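Local coordinates for coenzyme F420-dependent N(5),N(10)-methenyltetrahydromethanopterin reductase-related protein (Desulfurobacterium thermolithotrophum DSM 11699, PDB 6HUY) that binds 5,10-methenyltetrahydrofolate and is a dimeric relative of the Hmd hydrogenases, although the reaction it carries out, if any, remains to be established, at residues E165-P170 with P195-S200; I239-Q244 with Y315-S320. All coordinates share one frame; numbering follows the deposited sequence.

Followed from the N terminus, the chain first builds a parallel sheet and then the strand pair 158-163 and 190-195, where contact 1 (165-170 with 195-200) closes a loop of 24 residues running through helix 174-186. After helices 196-203 and 207-228 the chain enters the long helix 232-262. Contact 2 (239-244 with 315-320) closes a wider, mostly helical loop of 70 residues and ties that helix to the loop before helix 320-330. The two loops follow in series, without nesting or crossing, and the contacts do not touch, with nearest atoms about 8 Å apart. The dimer links them: E197 of contact 1 bonds S317 and, weakly, T316 of contact 2 in the neighbouring subunit.

Contact 1: E165-P170 with P195-S200; sequences ELLRKP and PAELVS
The carboxylate of E165 lies over one face of the puckered P195 ring, displaced toward its CG corner. E165 CB is 3.9 Å from P195 CG, and E165 OE1 3.6 Å from the same carbon. The glutamate reaches along the ring because its CG stands anti to the backbone nitrogen (chi1 -168°) and the chain stays extended beyond, so that the carboxylate ends near CG and CD, tilted against the ring instead of stacked flat on it. At the rim, E165 O comes to P195 CB, 3.3 Å away. L166 approaches the same corner, its CD1 3.8 Å from P195 CB; that methyl also meets L198 CD1 at 3.9 Å, the two leucines crossing at about a right angle. With an alanine at E165 only CB of the side chain would remain over the ring, and the P195 face beneath CG and the carboxylate is likely to be left bare.

L167 extends the apolar seam, setting CD1 against A196 CB at 4.1 Å while CD2 lies beside the E197 carboxylate. That carboxylate is held from elsewhere, by a hydrogen bond to S317 OG and a weak one to T316 N, both of a neighbouring subunit. A single water joins the backbones, donating to E165 O (3.0 Å) and accepting from E197 N (3.0 Å), so a loop carbonyl and an amide in the first turn of helix 196-203 are both satisfied.

In the fold, the loop leaves strand 158-163 for helix 174-186, and the chain returns along strand 190-195, a beta-alpha-beta crossover between parallel strands that runs straight on into helix 196-203. L167, A196 and E197 all pack on L122 of helix 121-135, while P310 and Y253 of the neighbouring subunit lie against E165 and L166.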
loop_
_atom_site.group_PDB
_atom_site.type_symbol
_atom_site.label_atom_id
_atom_site.label_comp_id
_atom_site.label_asym_id
_atom_site.label_seq_id
_atom_site.Cartn_x
_atom_site.Cartn_y
_atom_site.Cartn_z
ATOM N N GLU B 165 3.564 -21.515 0.095
ATOM C CA GLU B 165 2.229 -21.058 -0.258
ATOM C C GLU B 165 2.295 -19.715 -0.988
ATOM O O GLU B 165 3.023 -18.799 -0.592
ATOM C CB GLU B 165 1.356 -20.969 0.997
ATOM C CG GLU B 165 -0.117 -20.787 0.682
ATOM C CD GLU B 165 -1.038 -20.936 1.883
ATOM O OE1 GLU B 165 -0.600 -20.674 3.035
ATOM O OE2 GLU B 165 -2.207 -21.330 1.655
ATOM N N LEU B 166 1.528 -19.614 -2.075
ATOM C CA LEU B 166 1.388 -18.461 -2.959
ATOM C C LEU B 166 2.534 -18.354 -3.950
ATOM O O LEU B 166 2.484 -17.487 -4.815
ATOM C CB LEU B 166 1.273 -17.120 -2.210
ATOM C CG LEU B 166 0.233 -17.034 -1.091
ATOM C CD1 LEU B 166 0.189 -15.610 -0.527
ATOM C CD2 LEU B 166 -1.143 -17.491 -1.565
ATOM N N LEU B 167 3.562 -19.196 -3.864
ATOM C CA LEU B 167 4.714 -19.105 -4.755
ATOM C C LEU B 167 4.498 -19.948 -6.001
ATOM O O LEU B 167 4.041 -21.092 -5.921
ATOM C CB LEU B 167 5.998 -19.565 -4.063
ATOM C CG LEU B 167 6.422 -18.854 -2.780
ATOM C CD1 LEU B 167 7.778 -19.371 -2.351
ATOM C CD2 LEU B 167 6.454 -17.347 -2.970
ATOM N N ARG B 168 4.841 -19.372 -7.158
ATOM C CA ARG B 168 4.790 -20.118 -8.408
ATOM C C ARG B 168 5.815 -21.242 -8.425
ATOM O O ARG B 168 5.575 -22.289 -9.027
ATOM C CB ARG B 168 5.008 -19.162 -9.580
ATOM C CG ARG B 168 5.321 -19.825 -10.922
ATOM C CD ARG B 168 4.171 -20.674 -11.425
ATOM N NE ARG B 168 4.130 -20.687 -12.889
ATOM C CZ ARG B 168 3.469 -19.804 -13.638
ATOM N NH1 ARG B 168 3.499 -19.901 -14.967
ATOM N NH2 ARG B 168 2.774 -18.822 -13.066
ATOM N N LYS B 169 6.945 -21.063 -7.751
ATOM C CA LYS B 169 8.005 -22.058 -7.749
ATOM C C LYS B 169 8.449 -22.279 -6.306
ATOM O O LYS B 169 8.634 -21.301 -5.557
ATOM C CB LYS B 169 9.183 -21.593 -8.622
ATOM C CG LYS B 169 10.192 -22.673 -8.958
ATOM C CD LYS B 169 11.390 -22.062 -9.692
ATOM C CE LYS B 169 12.164 -23.094 -10.507
ATOM N NZ LYS B 169 13.369 -23.569 -9.774
ATOM N N PRO B 170 8.620 -23.521 -5.866
ATOM C CA PRO B 170 8.978 -23.745 -4.463
ATOM C C PRO B 170 10.393 -23.288 -4.172
ATOM O O PRO B 170 11.253 -23.247 -5.053
ATOM C CB PRO B 170 8.830 -25.257 -4.286
ATOM C CG PRO B 170 8.943 -25.816 -5.635
ATOM C CD PRO B 170 8.455 -24.782 -6.603
ATOM N N PRO B 195 3.007 -17.987 4.285
ATOM C CA PRO B 195 3.520 -17.834 2.918
ATOM C C PRO B 195 4.763 -16.953 2.936
ATOM O O PRO B 195 4.818 -15.948 3.644
ATOM C CB PRO B 195 2.354 -17.178 2.168
ATOM C CG PRO B 195 1.128 -17.563 2.962
ATOM C CD PRO B 195 1.586 -17.610 4.387
ATOM N N ALA B 196 5.774 -17.346 2.153
ATOM C CA ALA B 196 7.101 -16.751 2.281
ATOM C C ALA B 196 7.069 -15.231 2.224
ATOM O O ALA B 196 7.780 -14.558 2.982
ATOM C CB ALA B 196 8.018 -17.286 1.190
ATOM N N GLU B 197 6.269 -14.669 1.317
ATOM C CA GLU B 197 6.319 -13.233 1.086
ATOM C C GLU B 197 5.574 -12.447 2.144
ATOM O O GLU B 197 5.633 -11.213 2.134
ATOM C CB GLU B 197 5.747 -12.883 -0.290
ATOM C CG GLU B 197 6.529 -13.425 -1.447
ATOM C CD GLU B 197 5.851 -13.133 -2.776
ATOM O OE1 GLU B 197 6.285 -12.185 -3.463
ATOM O OE2 GLU B 197 4.863 -13.837 -3.119
ATOM N N LEU B 198 4.861 -13.120 3.038
ATOM C CA LEU B 198 4.178 -12.453 4.136
ATOM C C LEU B 198 4.982 -12.482 5.436
ATOM O O LEU B 198 4.613 -11.788 6.381
ATOM C CB LEU B 198 2.802 -13.095 4.371
ATOM C CG LEU B 198 1.662 -12.795 3.377
ATOM C CD1 LEU B 198 2.025 -13.123 1.905
ATOM C CD2 LEU B 198 0.417 -13.548 3.795
ATOM N N VAL B 199 6.072 -13.253 5.504
ATOM C CA VAL B 199 6.853 -13.342 6.736
ATOM C C VAL B 199 7.374 -11.967 7.159
ATOM O O VAL B 199 7.224 -11.554 8.314
ATOM C CB VAL B 199 8.000 -14.348 6.555
ATOM C CG1 VAL B 199 9.049 -14.179 7.647
ATOM C CG2 VAL B 199 7.429 -15.766 6.551
ATOM N N SER B 200 8.008 -11.252 6.252
ATOM C CA SER B 200 8.644 -10.007 6.669
ATOM C C SER B 200 7.595 -8.933 6.951
ATOM O O SER B 200 7.739 -8.178 7.920
ATOM C CB SER B 200 9.657 -9.540 5.622
ATOM O OG SER B 200 10.807 -10.369 5.666
HETATM O O HOH W 1 4.297 -16.045 -0.393
#

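Contact 2: I239-Q244 with Y315-S320; sequences IAQSLQ and YTSAPS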
loop_
_atom_site.group_PDB
_atom_site.type_symbol
_atom_site.label_atom_id
_atom_site.label_comp_id
_atom_site.label_asym_id
_atom_site.label_seq_id
_atom_site.Cartn_x
_atom_site.Cartn_y
_atom_site.Cartn_z
ATOM N N ILE B 239 -9.449 -0.356 -1.226
ATOM C CA ILE B 239 -8.425 -0.775 -0.281
ATOM C C ILE B 239 -7.143 -1.099 -1.025
ATOM O O ILE B 239 -6.058 -0.633 -0.664
ATOM C CB ILE B 239 -8.914 -1.980 0.543
ATOM C CG1 ILE B 239 -9.957 -1.538 1.570
ATOM C CG2 ILE B 239 -7.755 -2.669 1.247
ATOM C CD1 ILE B 239 -10.773 -2.705 2.138
ATOM N N ALA B 240 -7.248 -1.912 -2.077
ATOM C CA ALA B 240 -6.045 -2.317 -2.790
ATOM C C ALA B 240 -5.360 -1.117 -3.423
ATOM O O ALA B 240 -4.130 -1.003 -3.374
ATOM C CB ALA B 240 -6.384 -3.365 -3.842
ATOM N N GLN B 241 -6.136 -0.192 -3.991
ATOM C CA GLN B 241 -5.535 0.950 -4.668
ATOM C C GLN B 241 -4.790 1.832 -3.672
ATOM O O GLN B 241 -3.648 2.250 -3.918
ATOM C CB GLN B 241 -6.604 1.750 -5.416
ATOM C CG GLN B 241 -6.062 3.057 -6.043
ATOM C CD GLN B 241 -7.099 3.825 -6.827
ATOM O OE1 GLN B 241 -7.014 3.957 -8.049
ATOM N NE2 GLN B 241 -8.085 4.350 -6.121
ATOM N N SER B 242 -5.414 2.106 -2.523
ATOM C CA SER B 242 -4.783 2.955 -1.514
ATOM C C SER B 242 -3.422 2.414 -1.112
ATOM O O SER B 242 -2.435 3.155 -1.054
ATOM C CB SER B 242 -5.676 3.074 -0.272
ATOM O OG SER B 242 -6.913 3.671 -0.596
ATOM N N LEU B 243 -3.356 1.118 -0.806
ATOM C CA LEU B 243 -2.133 0.548 -0.258
ATOM C C LEU B 243 -1.077 0.354 -1.336
ATOM O O LEU B 243 0.116 0.535 -1.067
ATOM C CB LEU B 243 -2.441 -0.775 0.447
ATOM C CG LEU B 243 -3.522 -0.707 1.535
ATOM C CD1 LEU B 243 -3.755 -2.083 2.147
ATOM C CD2 LEU B 243 -3.158 0.291 2.635
ATOM N N GLN B 244 -1.498 0.009 -2.558
ATOM C CA GLN B 244 -0.560 -0.077 -3.672
ATOM C C GLN B 244 0.048 1.294 -3.975
ATOM O O GLN B 244 1.265 1.418 -4.173
ATOM C CB GLN B 244 -1.268 -0.640 -4.900
ATOM C CG GLN B 244 -0.400 -0.754 -6.141
ATOM C CD GLN B 244 0.761 -1.719 -5.935
ATOM O OE1 GLN B 244 0.625 -2.937 -6.120
ATOM N NE2 GLN B 244 1.906 -1.178 -5.533
ATOM N N TYR B 315 3.432 4.609 -12.817
ATOM C CA TYR B 315 2.068 4.319 -12.403
ATOM C C TYR B 315 2.152 3.730 -11.009
ATOM O O TYR B 315 2.933 2.806 -10.762
ATOM C CB TYR B 315 1.358 3.381 -13.385
ATOM C CG TYR B 315 1.032 4.071 -14.698
ATOM C CD1 TYR B 315 0.016 5.037 -14.772
ATOM C CD2 TYR B 315 1.751 3.774 -15.858
ATOM C CE1 TYR B 315 -0.262 5.679 -15.949
ATOM C CE2 TYR B 315 1.473 4.401 -17.037
ATOM C CZ TYR B 315 0.474 5.356 -17.082
ATOM O OH TYR B 315 0.205 5.984 -18.260
ATOM N N THR B 316 1.393 4.307 -10.090
ATOM C CA THR B 316 1.478 3.945 -8.683
ATOM C C THR B 316 0.417 2.942 -8.261
ATOM O O THR B 316 0.581 2.302 -7.225
ATOM C CB THR B 316 1.339 5.196 -7.799
ATOM O OG1 THR B 316 0.072 5.828 -8.048
ATOM C CG2 THR B 316 2.450 6.173 -8.058
ATOM N N SER B 317 -0.652 2.776 -9.035
ATOM C CA SER B 317 -1.775 1.956 -8.604
ATOM C C SER B 317 -1.915 0.649 -9.373
ATOM O O SER B 317 -2.879 -0.089 -9.140
ATOM C CB SER B 317 -3.072 2.761 -8.722
ATOM O OG SER B 317 -3.517 2.803 -10.061
ATOM N N ALA B 318 -0.984 0.331 -10.259
ATOM C CA ALA B 318 -1.116 -0.855 -11.091
ATOM C C ALA B 318 -0.924 -2.081 -10.209
ATOM O O ALA B 318 0.146 -2.221 -9.599
ATOM C CB ALA B 318 -0.081 -0.842 -12.223
ATOM N N PRO B 319 -1.906 -2.979 -10.092
ATOM C CA PRO B 319 -1.742 -4.123 -9.180
ATOM C C PRO B 319 -0.680 -5.093 -9.689
ATOM O O PRO B 319 -0.708 -5.513 -10.848
ATOM C CB PRO B 319 -3.137 -4.760 -9.157
ATOM C CG PRO B 319 -4.054 -3.725 -9.736
ATOM C CD PRO B 319 -3.245 -2.959 -10.697
ATOM N N SER B 320 0.266 -5.441 -8.820
ATOM C CA SER B 320 1.300 -6.406 -9.199
ATOM C C SER B 320 0.764 -7.718 -9.744
ATOM O O SER B 320 1.368 -8.245 -10.691
ATOM C CB SER B 320 2.218 -6.712 -8.015
ATOM O OG SER B 320 3.021 -5.597 -7.751
HETATM O O HOH W 2 -6.006 2.234 -10.016
HETATM O O HOH W 3 -0.715 -4.967 -5.945
#
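Q244 bends its side chain against the loop formed by T316, S317 and A318. Its CG lies anti to the backbone nitrogen (chi1 179°), which sends the chain out from the helix, and a turn at chi2 (63°) then lays the amide along the loop. CG meets the main chain almost entirely, 3.4 Å from T316 O and 3.8 Å from S317 C, while OE1 passes S320 N at 3.7 Å. A water lies between Q244 OE1 and S320 N, though its very short approach to the amide oxygen makes the details of that bridge doubtful. The amide is paired with that of Q244 in the neighbouring subunit.

The second glutamine behaves differently. Q241, one turn earlier, is fully extended, and its CG touches S317 CB at 4.0 Å. A water donates to both Q241 OE1 (2.8 Å) and S317 OG (2.6 Å), linking the two polar ends, while the carbons touch. Q241 is also held by S200 of the neighbouring subunit, whose E197 engages S317.

Helix 232-262 belongs to the helical part of an Hmd-type subunit, and in that family the C-terminal segments of two subunits intertwine to form the central unit of the dimer, an arrangement with which these partners are consistent. P319 occupies the N-cap position of helix 320-330, so the loop packed against Q244 leads directly into the next helix. The S320 hydroxyl bonds A318 O of the other subunit, and S320 of that subunit makes the equivalent bond to A318 O here.

The T316 carbonyl points at Q244 O and meets it from the side, the two oxygens 3.3 Å apart; the hydroxyl of S248, a turn further along the helix, is shared between them, which probably eases their approach.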